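Local coordinates for ABC transporter, substrate binding protein (PDB 3EAF) that probably captures a small solute outside the cell membrane and hands it to the membrane subunits of an ABC importer, at residues 150-155 with 179-184; 186-191 with 216-221; 256-261 with 267-272. One frame throughout, in Å; residues are numbered along the deposited sequence.

Interaction 1 (150-155 with 179-184); sequences SKVAYS and LPLRAT
The loops that leave two neighbouring parallel strands, 142-148 and 171-178, meet where Leu181 packs against Val152, Tyr154 and Ser155. The contact is apolar and has no hydrogen bond across it. Leu181 enters from the loop 179-184, and its methylene and one methyl do separate work. CB lies against a branch of the valine, Val152 CG2 to Leu181 CB being 4.2 Å, and the two side chains cross at about a right angle. Further out, Leu181 CD1 comes to the rim of the tyrosine ring, close to the ring plane, with Tyr154 CE2 at 4.1 Å. The same methyl lies 4.3 Å from Ser155 OG. Leucine CG stands opposite the backbone N (chi1 -176°), which carries the branched end across to the start of helix 153-156. Val152 occupies the N-cap position of that short helix, so the leucine bridges the residue before the helix and its first turn.

In the type I periplasmic-binding fold, loops at the carboxyl ends of such strands border the cleft between the lobes. A glycerol molecule about 3 Å from the Tyr154 side chain is consistent with a pocket here, although it probably came from the crystallisation liquor. The polar ends of both helix residues have partners outside the two segments: Tyr154 OH is hydrogen-bonded to Asn231 OD1, and Ser155 OG to Asn207 OD1. These bonds help to fix the ring whose edge Leu181 meets and the hydroxyl beside it. On the other side of the contact, Leu181 is the second residue of a type I turn running from Pro180 to Ala183, closed by a weak bond from Ala183 N to Pro180 O. Its own backbone N is tied to Asp149 OD2, which ties the turn to the residue just after strand 142-148.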
ATOM      1  N   SER A 150      -9.266  14.304   7.676  1.00 10.64           N
ATOM      2  CA  SER A 150      -8.963  15.501   6.898  1.00 11.54           C
ATOM      3  C   SER A 150      -7.577  16.089   7.154  1.00 11.53           C
ATOM      4  O   SER A 150      -7.112  16.920   6.372  1.00 12.43           O
ATOM      5  CB  SER A 150     -10.029  16.581   7.140  1.00 12.03           C
ATOM      6  OG  SER A 150     -10.053  16.981   8.502  1.00 13.44           O
ATOM      7  N   LYS A 151      -6.919  15.648   8.224  1.00 11.35           N
ATOM      8  CA  LYS A 151      -5.626  16.200   8.655  1.00 11.24           C
ATOM      9  C   LYS A 151      -4.414  15.374   8.216  1.00 10.99           C
ATOM     10  O   LYS A 151      -3.262  15.818   8.345  1.00 11.31           O
ATOM     11  CB  LYS A 151      -5.606  16.350  10.177  1.00 11.47           C
ATOM     12  CG  LYS A 151      -6.656  17.308  10.707  1.00 11.97           C
ATOM     13  CD  LYS A 151      -6.604  17.417  12.226  1.00 14.89           C
ATOM     14  CE  LYS A 151      -7.949  17.877  12.779  1.00 17.03           C
ATOM     15  NZ  LYS A 151      -7.825  18.352  14.185  1.00 20.99           N
ATOM     16  N   VAL A 152      -4.681  14.179   7.697  1.00 10.13           N
ATOM     17  CA  VAL A 152      -3.634  13.227   7.362  1.00  9.33           C
ATOM     18  C   VAL A 152      -3.507  13.098   5.844  1.00  9.13           C
ATOM     19  O   VAL A 152      -4.484  12.779   5.160  1.00  8.50           O
ATOM     20  CB  VAL A 152      -3.915  11.864   8.037  1.00  9.35           C
ATOM     21  CG1 VAL A 152      -2.870  10.827   7.642  1.00  8.84           C
ATOM     22  CG2 VAL A 152      -3.940  12.034   9.561  1.00  9.12           C
ATOM     23  N   ALA A 153      -2.306  13.362   5.324  1.00  8.90           N
ATOM     24  CA  ALA A 153      -2.054  13.318   3.872  1.00  9.00           C
ATOM     25  C   ALA A 153      -2.467  11.978   3.228  1.00  9.23           C
ATOM     26  O   ALA A 153      -3.035  11.952   2.128  1.00  9.20           O
ATOM     27  CB  ALA A 153      -0.585  13.640   3.568  1.00  8.69           C
ATOM     28  N   TYR A 154      -2.172  10.878   3.920  1.00  9.32           N
ATOM     29  CA  TYR A 154      -2.592   9.531   3.503  1.00  9.16           C
ATOM     30  C   TYR A 154      -4.112   9.399   3.370  1.00  9.54           C
ATOM     31  O   TYR A 154      -4.622   8.934   2.339  1.00  9.06           O
ATOM     32  CB  TYR A 154      -2.040   8.491   4.494  1.00  8.79           C
ATOM     33  CG  TYR A 154      -2.867   7.225   4.656  1.00  8.74           C
ATOM     34  CD1 TYR A 154      -3.143   6.389   3.558  1.00  8.78           C
ATOM     35  CD2 TYR A 154      -3.357   6.854   5.906  1.00  7.98           C
ATOM     36  CE1 TYR A 154      -3.900   5.229   3.702  1.00  8.54           C
ATOM     37  CE2 TYR A 154      -4.115   5.683   6.064  1.00  8.50           C
ATOM     38  CZ  TYR A 154      -4.377   4.884   4.958  1.00  8.36           C
ATOM     39  OH  TYR A 154      -5.118   3.741   5.099  1.00  7.88           O
ATOM     40  N   SER A 155      -4.822   9.805   4.420  1.00  9.89           N
ATOM     41  CA  SER A 155      -6.284   9.695   4.471  1.00 10.64           C
ATOM     42  C   SER A 155      -6.971  10.539   3.401  1.00 10.50           C
ATOM     43  O   SER A 155      -8.048  10.182   2.922  1.00 10.22           O
ATOM     44  CB  SER A 155      -6.790  10.101   5.854  1.00 10.36           C
ATOM     45  OG  SER A 155      -6.171   9.326   6.857  1.00 12.05           O
ATOM     46  N   LEU A 179     -13.319  11.150  10.093  1.00 10.51           N
ATOM     47  CA  LEU A 179     -12.952  10.055  10.983  1.00  9.83           C
ATOM     48  C   LEU A 179     -11.452  10.122  11.266  1.00  9.08           C
ATOM     49  O   LEU A 179     -10.646   9.974  10.344  1.00  8.21           O
ATOM     50  CB  LEU A 179     -13.326   8.699  10.373  1.00  9.68           C
ATOM     51  CG  LEU A 179     -12.982   7.462  11.210  1.00 10.27           C
ATOM     52  CD1 LEU A 179     -13.939   7.299  12.384  1.00  9.24           C
ATOM     53  CD2 LEU A 179     -12.986   6.221  10.323  1.00 10.43           C
ATOM     54  N   PRO A 180     -11.075  10.366  12.534  1.00  8.90           N
ATOM     55  CA  PRO A 180      -9.659  10.486  12.871  1.00  9.04           C
ATOM     56  C   PRO A 180      -8.881   9.201  12.597  1.00  8.99           C
ATOM     57  O   PRO A 180      -9.426   8.103  12.733  1.00  8.72           O
ATOM     58  CB  PRO A 180      -9.680  10.781  14.376  1.00  9.01           C
ATOM     59  CG  PRO A 180     -11.042  11.379  14.620  1.00  9.38           C
ATOM     60  CD  PRO A 180     -11.929  10.567  13.719  1.00  9.23           C
ATOM     61  N   LEU A 181      -7.614   9.345  12.213  1.00  9.38           N
ATOM     62  CA  LEU A 181      -6.717   8.191  12.076  1.00  9.31           C
ATOM     63  C   LEU A 181      -6.613   7.414  13.392  1.00  9.45           C
ATOM     64  O   LEU A 181      -6.508   6.180  13.393  1.00  9.44           O
ATOM     65  CB  LEU A 181      -5.327   8.646  11.611  1.00  9.51           C
ATOM     66  CG  LEU A 181      -4.249   7.588  11.322  1.00 10.15           C
ATOM     67  CD1 LEU A 181      -4.525   6.856   9.998  1.00  9.93           C
ATOM     68  CD2 LEU A 181      -2.862   8.236  11.310  1.00  8.64           C
ATOM     69  N   ARG A 182      -6.652   8.142  14.506  1.00  9.46           N
ATOM     70  CA  ARG A 182      -6.591   7.547  15.843  1.00  9.51           C
ATOM     71  C   ARG A 182      -7.983   7.480  16.476  1.00  9.53           C
ATOM     72  O   ARG A 182      -8.130   7.629  17.689  1.00  9.35           O
ATOM     73  CB  ARG A 182      -5.652   8.352  16.747  1.00  9.51           C
ATOM     74  CG  ARG A 182      -4.216   8.469  16.268  1.00  9.59           C
ATOM     75  CD  ARG A 182      -3.551   9.685  16.917  1.00  9.77           C
ATOM     76  NE  ARG A 182      -2.217   9.953  16.376  1.00 10.83           N
ATOM     77  CZ  ARG A 182      -1.967  10.663  15.278  1.00 11.04           C
ATOM     78  NH1 ARG A 182      -2.957  11.188  14.564  1.00 10.78           N
ATOM     79  NH2 ARG A 182      -0.715  10.842  14.883  1.00 12.97           N
ATOM     80  N   ALA A 183      -8.995   7.239  15.645  1.00  9.86           N
ATOM     81  CA  ALA A 183     -10.390   7.199  16.072  1.00 10.09           C
ATOM     82  C   ALA A 183     -10.643   6.315  17.290  1.00 10.58           C
ATOM     83  O   ALA A 183     -10.167   5.184  17.359  1.00 10.49           O
ATOM     84  CB  ALA A 183     -11.275   6.740  14.915  1.00 10.03           C
ATOM     85  N   THR A 184     -11.405   6.845  18.241  1.00 11.22           N
ATOM     86  CA  THR A 184     -11.959   6.044  19.328  1.00 11.75           C
ATOM     87  C   THR A 184     -13.250   5.382  18.843  1.00 12.23           C
ATOM     88  O   THR A 184     -13.757   5.712  17.764  1.00 11.85           O
ATOM     89  CB  THR A 184     -12.290   6.916  20.555  1.00 11.91           C
ATOM     90  OG1 THR A 184     -13.305   7.865  20.204  1.00 12.45           O
ATOM     91  CG2 THR A 184     -11.049   7.668  21.053  1.00 11.37           C
TER

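Interaction 2 (186-191 with 216-221); sequences ADAERI and GRAMAK
Ala188 and Ala218 form the apolar centre where helices 185-196 and 209-222 cross. These helices belong to successive beta-alpha-beta crossovers and lie side by side against the parallel part of a mixed sheet. Ala188 CB is 4.1 Å from Ala218 CB, and the second methyl also rests against a main-chain oxygen, Ala188 O to Ala218 CB being 3.7 Å. Such small side chains let the segment axes approach to 8.3 Å, at a crossing angle of -52°. Glu189 extends the apolar patch with its CG, 3.7 Å from Ala218 CB.

The charged part lies beyond. In Glu189, CG opposite the carbonyl carbon (chi1 -71°) and an extended chain beyond it carry the carboxylate alongside Lys221. Glu189 OE2 lies against the lysine methylenes, 3.2 Å from Lys221 CD, while Glu189 OE1 makes only a long salt bridge, 3.6 Å, to Lys221 NZ. With an alanine here in place of the glutamate, the Lys221 ammonium would probably lose this carboxylate and one flank of the Ala218 methyl would be uncovered.

Within helix 185-196, Arg190 NH1 and NH2 both grip Asp187 OD1, the carboxylate oxygen lying in the guanidinium plane.

The pairing of Glu189 and Lys221 is thus loose, and as Glu189 OE1 has a further weak, long ion pair with Arg193, its charge is probably shared between two basic groups, leaving close alanine packing as the firmer link.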
ATOM      1  N   ALA A 186     -16.104   5.951  20.168  1.00 13.33           N
ATOM      2  CA  ALA A 186     -17.043   7.067  20.174  1.00 13.41           C
ATOM      3  C   ALA A 186     -16.968   7.895  18.890  1.00 13.57           C
ATOM      4  O   ALA A 186     -18.010   8.314  18.368  1.00 13.79           O
ATOM      5  CB  ALA A 186     -16.818   7.953  21.394  1.00 13.36           C
ATOM      6  N   ASP A 187     -15.747   8.142  18.404  1.00 13.25           N
ATOM      7  CA  ASP A 187     -15.535   8.841  17.130  1.00 13.15           C
ATOM      8  C   ASP A 187     -16.206   8.096  15.985  1.00 13.17           C
ATOM      9  O   ASP A 187     -16.864   8.712  15.141  1.00 13.46           O
ATOM     10  CB  ASP A 187     -14.046   8.971  16.797  1.00 12.80           C
ATOM     11  CG  ASP A 187     -13.299   9.899  17.734  1.00 13.15           C
ATOM     12  OD1 ASP A 187     -13.887  10.866  18.274  1.00 14.73           O
ATOM     13  OD2 ASP A 187     -12.098   9.655  17.918  1.00 13.41           O
ATOM     14  N   ALA A 188     -16.014   6.775  15.964  1.00 12.78           N
ATOM     15  CA  ALA A 188     -16.593   5.893  14.951  1.00 13.23           C
ATOM     16  C   ALA A 188     -18.119   5.884  14.981  1.00 13.40           C
ATOM     17  O   ALA A 188     -18.763   5.922  13.930  1.00 13.46           O
ATOM     18  CB  ALA A 188     -16.051   4.474  15.113  1.00 13.12           C
ATOM     19  N   GLU A 189     -18.691   5.817  16.182  1.00 13.50           N
ATOM     20  CA  GLU A 189     -20.144   5.848  16.341  1.00 14.41           C
ATOM     21  C   GLU A 189     -20.742   7.212  15.977  1.00 14.01           C
ATOM     22  O   GLU A 189     -21.800   7.274  15.344  1.00 13.99           O
ATOM     23  CB  GLU A 189     -20.559   5.415  17.748  1.00 14.16           C
ATOM     24  CG  GLU A 189     -20.353   3.921  18.006  1.00 15.39           C
ATOM     25  CD  GLU A 189     -20.867   3.464  19.365  1.00 16.55           C
ATOM     26  OE1 GLU A 189     -21.614   4.230  20.018  1.00 19.37           O
ATOM     27  OE2 GLU A 189     -20.514   2.334  19.782  1.00 18.36           O
ATOM     28  N   ARG A 190     -20.049   8.287  16.352  1.00 13.89           N
ATOM     29  CA  ARG A 190     -20.464   9.645  15.997  1.00 14.12           C
ATOM     30  C   ARG A 190     -20.525   9.809  14.480  1.00 13.61           C
ATOM     31  O   ARG A 190     -21.498  10.353  13.949  1.00 13.83           O
ATOM     32  CB  ARG A 190     -19.525  10.694  16.615  1.00 14.11           C
ATOM     33  CG  ARG A 190     -19.922  12.151  16.324  1.00 14.63           C
ATOM     34  CD  ARG A 190     -18.956  13.172  16.936  1.00 15.18           C
ATOM     35  NE  ARG A 190     -17.652  13.176  16.266  1.00 17.37           N
ATOM     36  CZ  ARG A 190     -16.523  12.722  16.808  1.00 18.31           C
ATOM     37  NH1 ARG A 190     -16.513  12.239  18.052  1.00 18.90           N
ATOM     38  NH2 ARG A 190     -15.392  12.763  16.110  1.00 18.44           N
ATOM     39  N   ILE A 191     -19.487   9.331  13.794  1.00 13.04           N
ATOM     40  CA  ILE A 191     -19.415   9.403  12.330  1.00 12.78           C
ATOM     41  C   ILE A 191     -20.486   8.527  11.690  1.00 12.36           C
ATOM     42  O   ILE A 191     -21.134   8.948  10.742  1.00 12.23           O
ATOM     43  CB  ILE A 191     -17.992   9.035  11.786  1.00 12.49           C
ATOM     44  CG1 ILE A 191     -16.967  10.115  12.151  1.00 13.29           C
ATOM     45  CG2 ILE A 191     -17.998   8.785  10.265  1.00 12.49           C
ATOM     46  CD1 ILE A 191     -17.407  11.558  11.877  1.00 13.06           C
ATOM     47  N   GLY A 216     -16.907   0.168  10.662  1.00 11.61           N
ATOM     48  CA  GLY A 216     -17.742  -0.944  10.210  1.00 12.22           C
ATOM     49  C   GLY A 216     -18.571  -1.528  11.337  1.00 12.69           C
ATOM     50  O   GLY A 216     -19.760  -1.807  11.164  1.00 12.59           O
ATOM     51  N   ARG A 217     -17.939  -1.712  12.498  1.00 13.36           N
ATOM     52  CA  ARG A 217     -18.626  -2.231  13.684  1.00 13.86           C
ATOM     53  C   ARG A 217     -19.710  -1.259  14.159  1.00 14.04           C
ATOM     54  O   ARG A 217     -20.821  -1.677  14.489  1.00 13.63           O
ATOM     55  CB  ARG A 217     -17.624  -2.526  14.812  1.00 13.90           C
ATOM     56  CG  ARG A 217     -18.249  -3.147  16.057  1.00 14.50           C
ATOM     57  CD  ARG A 217     -17.206  -3.485  17.135  1.00 14.24           C
ATOM     58  NE  ARG A 217     -16.470  -4.721  16.870  1.00 15.41           N
ATOM     59  CZ  ARG A 217     -16.910  -5.946  17.159  1.00 16.48           C
ATOM     60  NH1 ARG A 217     -18.100  -6.125  17.716  1.00 16.77           N
ATOM     61  NH2 ARG A 217     -16.154  -7.004  16.887  1.00 17.08           N
ATOM     62  N   ALA A 218     -19.378   0.028  14.183  1.00 14.59           N
ATOM     63  CA  ALA A 218     -20.322   1.084  14.582  1.00 15.15           C
ATOM     64  C   ALA A 218     -21.517   1.207  13.632  1.00 15.58           C
ATOM     65  O   ALA A 218     -22.661   1.335  14.075  1.00 15.70           O
ATOM     66  CB  ALA A 218     -19.607   2.409  14.703  1.00 15.16           C
HETATM   67  N   MSE A 219     -21.247   1.166  12.331  1.00 15.99           N
HETATM   68  CA  MSE A 219     -22.301   1.262  11.330  1.00 17.37           C
HETATM   69  C   MSE A 219     -23.382   0.223  11.612  1.00 17.00           C
HETATM   70  O   MSE A 219     -24.570   0.545  11.638  1.00 17.07           O
HETATM   71  CB  MSE A 219     -21.727   1.100   9.917  1.00 17.22           C
HETATM   72  CG  MSE A 219     -20.993   2.336   9.398  1.00 17.56           C
HETATM   73 SE   MSE A 219     -19.907   1.961   7.820  1.00 20.82          SE
HETATM   74  CE  MSE A 219     -21.302   1.218   6.654  1.00 16.45           C
ATOM     75  N   ALA A 220     -22.957  -1.013  11.868  1.00 16.86           N
ATOM     76  CA  ALA A 220     -23.885  -2.102  12.157  1.00 17.09           C
ATOM     77  C   ALA A 220     -24.615  -1.890  13.485  1.00 17.30           C
ATOM     78  O   ALA A 220     -25.802  -2.179  13.594  1.00 17.45           O
ATOM     79  CB  ALA A 220     -23.154  -3.437  12.150  1.00 16.87           C
ATOM     80  N   LYS A 221     -23.897  -1.377  14.483  1.00 17.33           N
ATOM     81  CA  LYS A 221     -24.462  -1.134  15.804  1.00 17.55           C
ATOM     82  C   LYS A 221     -25.569  -0.062  15.787  1.00 17.52           C
ATOM     83  O   LYS A 221     -26.578  -0.203  16.489  1.00 17.54           O
ATOM     84  CB  LYS A 221     -23.357  -0.743  16.789  1.00 17.65           C
ATOM     85  CG  LYS A 221     -23.812  -0.595  18.239  1.00 18.56           C
ATOM     86  CD  LYS A 221     -22.742   0.097  19.061  1.00 20.37           C
ATOM     87  CE  LYS A 221     -23.206   0.402  20.479  1.00 22.73           C
ATOM     88  NZ  LYS A 221     -24.081   1.606  20.523  1.00 24.50           N
TER

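Interaction 3 (256-261 with 267-272); sequences PFIYPM and EGIQTI
Ile269, on the first turn of helix 267-278, presses its branches against Ile258 and Pro260 in the segment 256-261 that follows strand 251-255. The two isoleucines cross at about a right angle. Ile258 CG2 meets the methylene of its partner, 3.7 Å from Ile269 CG1, and the neighbouring methyl Ile269 CD1 is 4.0 Å away from the same Ile258 CG2. Ile258 has CG1 set opposite its backbone N (chi1 -159°), which leaves CG2 between N and the carbonyl carbon, the crowded position, as the branch that does the touching.

In Ile269 the roles are divided differently. CG1 stands opposite the carbonyl carbon and CD1 is folded back (chi2 -59°), bringing the end methyl over the loop backbone, with Ile258 O 3.9 Å from Ile269 CD1. That carbonyl oxygen is buried by the contact and has no hydrogen-bonding partner in the model. The other branch serves the proline: Ile269 CG2 lies 3.9 Å from Pro260 CA and 4.2 Å from Pro260 CB. One isoleucine therefore spans two residues of the loop, its two branches working on different ones.

The two aromatic rings also make contacts inside the loop. Pro256 CB sits over the centre of the Phe257 ring, 3.9 Å above its plane, whereas the Tyr259 ring turns its edge to Phe257 O.

Backbone hydrogen bonds of Pro256 with Ala336 and of Ile258 with Ile334 join the loop to another passage of the chain, consistent with the interlobe crossovers of type I periplasmic-binding proteins. Ile258 also packs on Phe353 and Leu365 of strands 352-357 and 363-369, while the Phe257 and Tyr259 side chains reach helix 288-304, against which helix 267-278 rests through Glu267 on Trp298 and Ile272 on Phe294.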
ATOM      1  N   PRO A 256      -3.979  -4.717  -4.045  1.00  8.02           N
ATOM      2  CA  PRO A 256      -3.229  -5.028  -5.271  1.00  8.40           C
ATOM      3  C   PRO A 256      -2.485  -6.375  -5.212  1.00  8.60           C
ATOM      4  O   PRO A 256      -2.006  -6.867  -6.248  1.00  8.71           O
ATOM      5  CB  PRO A 256      -2.219  -3.873  -5.370  1.00  8.74           C
ATOM      6  CG  PRO A 256      -2.723  -2.812  -4.416  1.00  8.78           C
ATOM      7  CD  PRO A 256      -3.385  -3.582  -3.318  1.00  8.13           C
ATOM      8  N   PHE A 257      -2.417  -6.966  -4.017  1.00  8.41           N
ATOM      9  CA  PHE A 257      -1.608  -8.158  -3.755  1.00  8.45           C
ATOM     10  C   PHE A 257      -2.502  -9.276  -3.251  1.00  8.95           C
ATOM     11  O   PHE A 257      -3.392  -9.041  -2.422  1.00  9.28           O
ATOM     12  CB  PHE A 257      -0.538  -7.862  -2.688  1.00  8.20           C
ATOM     13  CG  PHE A 257       0.085  -6.494  -2.814  1.00  7.27           C
ATOM     14  CD1 PHE A 257       1.143  -6.277  -3.690  1.00  7.04           C
ATOM     15  CD2 PHE A 257      -0.398  -5.424  -2.067  1.00  7.09           C
ATOM     16  CE1 PHE A 257       1.712  -5.026  -3.824  1.00  7.16           C
ATOM     17  CE2 PHE A 257       0.171  -4.164  -2.187  1.00  7.71           C
ATOM     18  CZ  PHE A 257       1.223  -3.962  -3.074  1.00  8.11           C
ATOM     19  N   ILE A 258      -2.256 -10.491  -3.742  1.00  9.18           N
ATOM     20  CA  ILE A 258      -2.974 -11.676  -3.279  1.00  9.33           C
ATOM     21  C   ILE A 258      -2.654 -11.957  -1.804  1.00  9.46           C
ATOM     22  O   ILE A 258      -1.507 -11.797  -1.372  1.00  9.65           O
ATOM     23  CB  ILE A 258      -2.668 -12.911  -4.193  1.00  9.66           C
ATOM     24  CG1 ILE A 258      -3.757 -13.987  -4.071  1.00  9.99           C
ATOM     25  CG2 ILE A 258      -1.272 -13.498  -3.917  1.00  9.07           C
ATOM     26  CD1 ILE A 258      -5.151 -13.544  -4.541  1.00 11.42           C
ATOM     27  N   TYR A 259      -3.672 -12.316  -1.024  1.00  9.30           N
ATOM     28  CA  TYR A 259      -3.470 -12.698   0.375  1.00  9.46           C
ATOM     29  C   TYR A 259      -2.843 -14.085   0.392  1.00 10.07           C
ATOM     30  O   TYR A 259      -3.145 -14.897  -0.489  1.00  9.89           O
ATOM     31  CB  TYR A 259      -4.795 -12.799   1.130  1.00  8.75           C
ATOM     32  CG  TYR A 259      -5.519 -11.515   1.474  1.00  8.80           C
ATOM     33  CD1 TYR A 259      -5.315 -10.337   0.750  1.00  7.31           C
ATOM     34  CD2 TYR A 259      -6.452 -11.500   2.510  1.00  8.01           C
ATOM     35  CE1 TYR A 259      -6.014  -9.170   1.067  1.00  7.62           C
ATOM     36  CE2 TYR A 259      -7.148 -10.353   2.834  1.00  8.90           C
ATOM     37  CZ  TYR A 259      -6.927  -9.191   2.112  1.00  8.13           C
ATOM     38  OH  TYR A 259      -7.630  -8.068   2.449  1.00  8.85           O
ATOM     39  N   PRO A 260      -1.981 -14.373   1.394  1.00 10.75           N
ATOM     40  CA  PRO A 260      -1.465 -15.747   1.516  1.00 11.49           C
ATOM     41  C   PRO A 260      -2.562 -16.836   1.502  1.00 12.40           C
ATOM     42  O   PRO A 260      -2.370 -17.871   0.872  1.00 12.10           O
ATOM     43  CB  PRO A 260      -0.721 -15.726   2.860  1.00 11.44           C
ATOM     44  CG  PRO A 260      -0.278 -14.307   3.012  1.00 11.28           C
ATOM     45  CD  PRO A 260      -1.420 -13.483   2.431  1.00 10.65           C
HETATM   46  N   MSE A 261      -3.695 -16.591   2.165  1.00 13.91           N
HETATM   47  CA  MSE A 261      -4.816 -17.551   2.211  1.00 16.52           C
HETATM   48  C   MSE A 261      -5.472 -17.872   0.857  1.00 15.54           C
HETATM   49  O   MSE A 261      -6.147 -18.897   0.722  1.00 15.96           O
HETATM   50  CB  MSE A 261      -5.894 -17.091   3.203  1.00 16.05           C
HETATM   51  CG  MSE A 261      -6.505 -15.732   2.875  1.00 18.45           C
HETATM   52 SE   MSE A 261      -8.019 -15.259   4.009  1.00 23.15          SE
HETATM   53  CE  MSE A 261      -7.286 -15.563   5.787  1.00 22.44           C
ATOM     54  N   GLU A 267       3.611 -18.592  -6.547  1.00 12.27           N
ATOM     55  CA  GLU A 267       5.060 -18.723  -6.388  1.00 12.53           C
ATOM     56  C   GLU A 267       5.605 -17.755  -5.333  1.00 12.26           C
ATOM     57  O   GLU A 267       6.320 -18.170  -4.411  1.00 12.40           O
ATOM     58  CB  GLU A 267       5.757 -18.543  -7.747  1.00 12.59           C
ATOM     59  CG  GLU A 267       7.188 -19.084  -7.836  1.00 15.47           C
ATOM     60  CD  GLU A 267       8.227 -18.127  -7.258  1.00 19.65           C
ATOM     61  OE1 GLU A 267       7.913 -16.924  -7.122  1.00 21.27           O
ATOM     62  OE2 GLU A 267       9.354 -18.576  -6.934  1.00 21.33           O
ATOM     63  N   GLY A 268       5.236 -16.479  -5.454  1.00 11.63           N
ATOM     64  CA  GLY A 268       5.708 -15.429  -4.544  1.00 10.95           C
ATOM     65  C   GLY A 268       5.252 -15.607  -3.108  1.00 10.52           C
ATOM     66  O   GLY A 268       5.998 -15.297  -2.183  1.00 10.68           O
ATOM     67  N   ILE A 269       4.030 -16.103  -2.924  1.00  9.95           N
ATOM     68  CA  ILE A 269       3.524 -16.492  -1.605  1.00  9.94           C
ATOM     69  C   ILE A 269       4.335 -17.667  -1.026  1.00 10.05           C
ATOM     70  O   ILE A 269       4.671 -17.676   0.165  1.00  9.95           O
ATOM     71  CB  ILE A 269       1.999 -16.839  -1.649  1.00 10.17           C
ATOM     72  CG1 ILE A 269       1.155 -15.603  -2.015  1.00  9.41           C
ATOM     73  CG2 ILE A 269       1.522 -17.421  -0.322  1.00  9.30           C
ATOM     74  CD1 ILE A 269       1.310 -14.410  -1.065  1.00  9.21           C
ATOM     75  N   GLN A 270       4.654 -18.650  -1.868  1.00  9.81           N
ATOM     76  CA  GLN A 270       5.503 -19.770  -1.439  1.00 10.15           C
ATOM     77  C   GLN A 270       6.945 -19.342  -1.144  1.00 10.06           C
ATOM     78  O   GLN A 270       7.613 -19.939  -0.294  1.00 10.17           O
ATOM     79  CB  GLN A 270       5.457 -20.926  -2.447  1.00  9.90           C
ATOM     80  CG  GLN A 270       4.122 -21.673  -2.458  1.00 10.37           C
ATOM     81  CD  GLN A 270       3.683 -22.142  -1.073  1.00 10.66           C
ATOM     82  OE1 GLN A 270       4.482 -22.649  -0.291  1.00 12.42           O
ATOM     83  NE2 GLN A 270       2.415 -21.970  -0.772  1.00 11.75           N
ATOM     84  N   THR A 271       7.411 -18.310  -1.848  1.00  9.71           N
ATOM     85  CA  THR A 271       8.718 -17.702  -1.595  1.00  9.51           C
ATOM     86  C   THR A 271       8.765 -17.085  -0.187  1.00  9.73           C
ATOM     87  O   THR A 271       9.743 -17.258   0.545  1.00  9.45           O
ATOM     88  CB  THR A 271       9.052 -16.652  -2.685  1.00  9.77           C
ATOM     89  OG1 THR A 271       9.210 -17.310  -3.954  1.00  9.64           O
ATOM     90  CG2 THR A 271      10.319 -15.884  -2.360  1.00  8.63           C
ATOM     91  N   ILE A 272       7.697 -16.379   0.184  1.00 10.01           N
ATOM     92  CA  ILE A 272       7.572 -15.798   1.522  1.00  9.97           C
ATOM     93  C   ILE A 272       7.518 -16.887   2.604  1.00 10.51           C
ATOM     94  O   ILE A 272       8.187 -16.776   3.630  1.00 10.39           O
ATOM     95  CB  ILE A 272       6.363 -14.810   1.628  1.00  9.82           C
ATOM     96  CG1 ILE A 272       6.538 -13.664   0.619  1.00  9.90           C
ATOM     97  CG2 ILE A 272       6.234 -14.263   3.066  1.00  9.52           C
ATOM     98  CD1 ILE A 272       5.349 -12.703   0.479  1.00  9.28           C
TER

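Overall arrangement
Interactions 1 and 2 are neighbours, their centres 15 Å apart, and touch directly through the loop 179-184, which leads into helix 185-196: Leu179 CD1 packs 4.0 Å from Ala188 CA, and Pro180 CG lies 3.9 Å from Asp187 OD2. Interaction 3 stands apart, about 29 Å between centres from interaction 1 and 32 Å from interaction 2, with nearest atoms about 11 and 15 Å away. It lies across the chain's centre from interaction 1. None of the three adjoins the magnesium site of Glu325, Asp340 and Tyr341. Interaction 1 has a glycerol beside it, which may mark a pocket; interaction 2 packs helices of the same lobe.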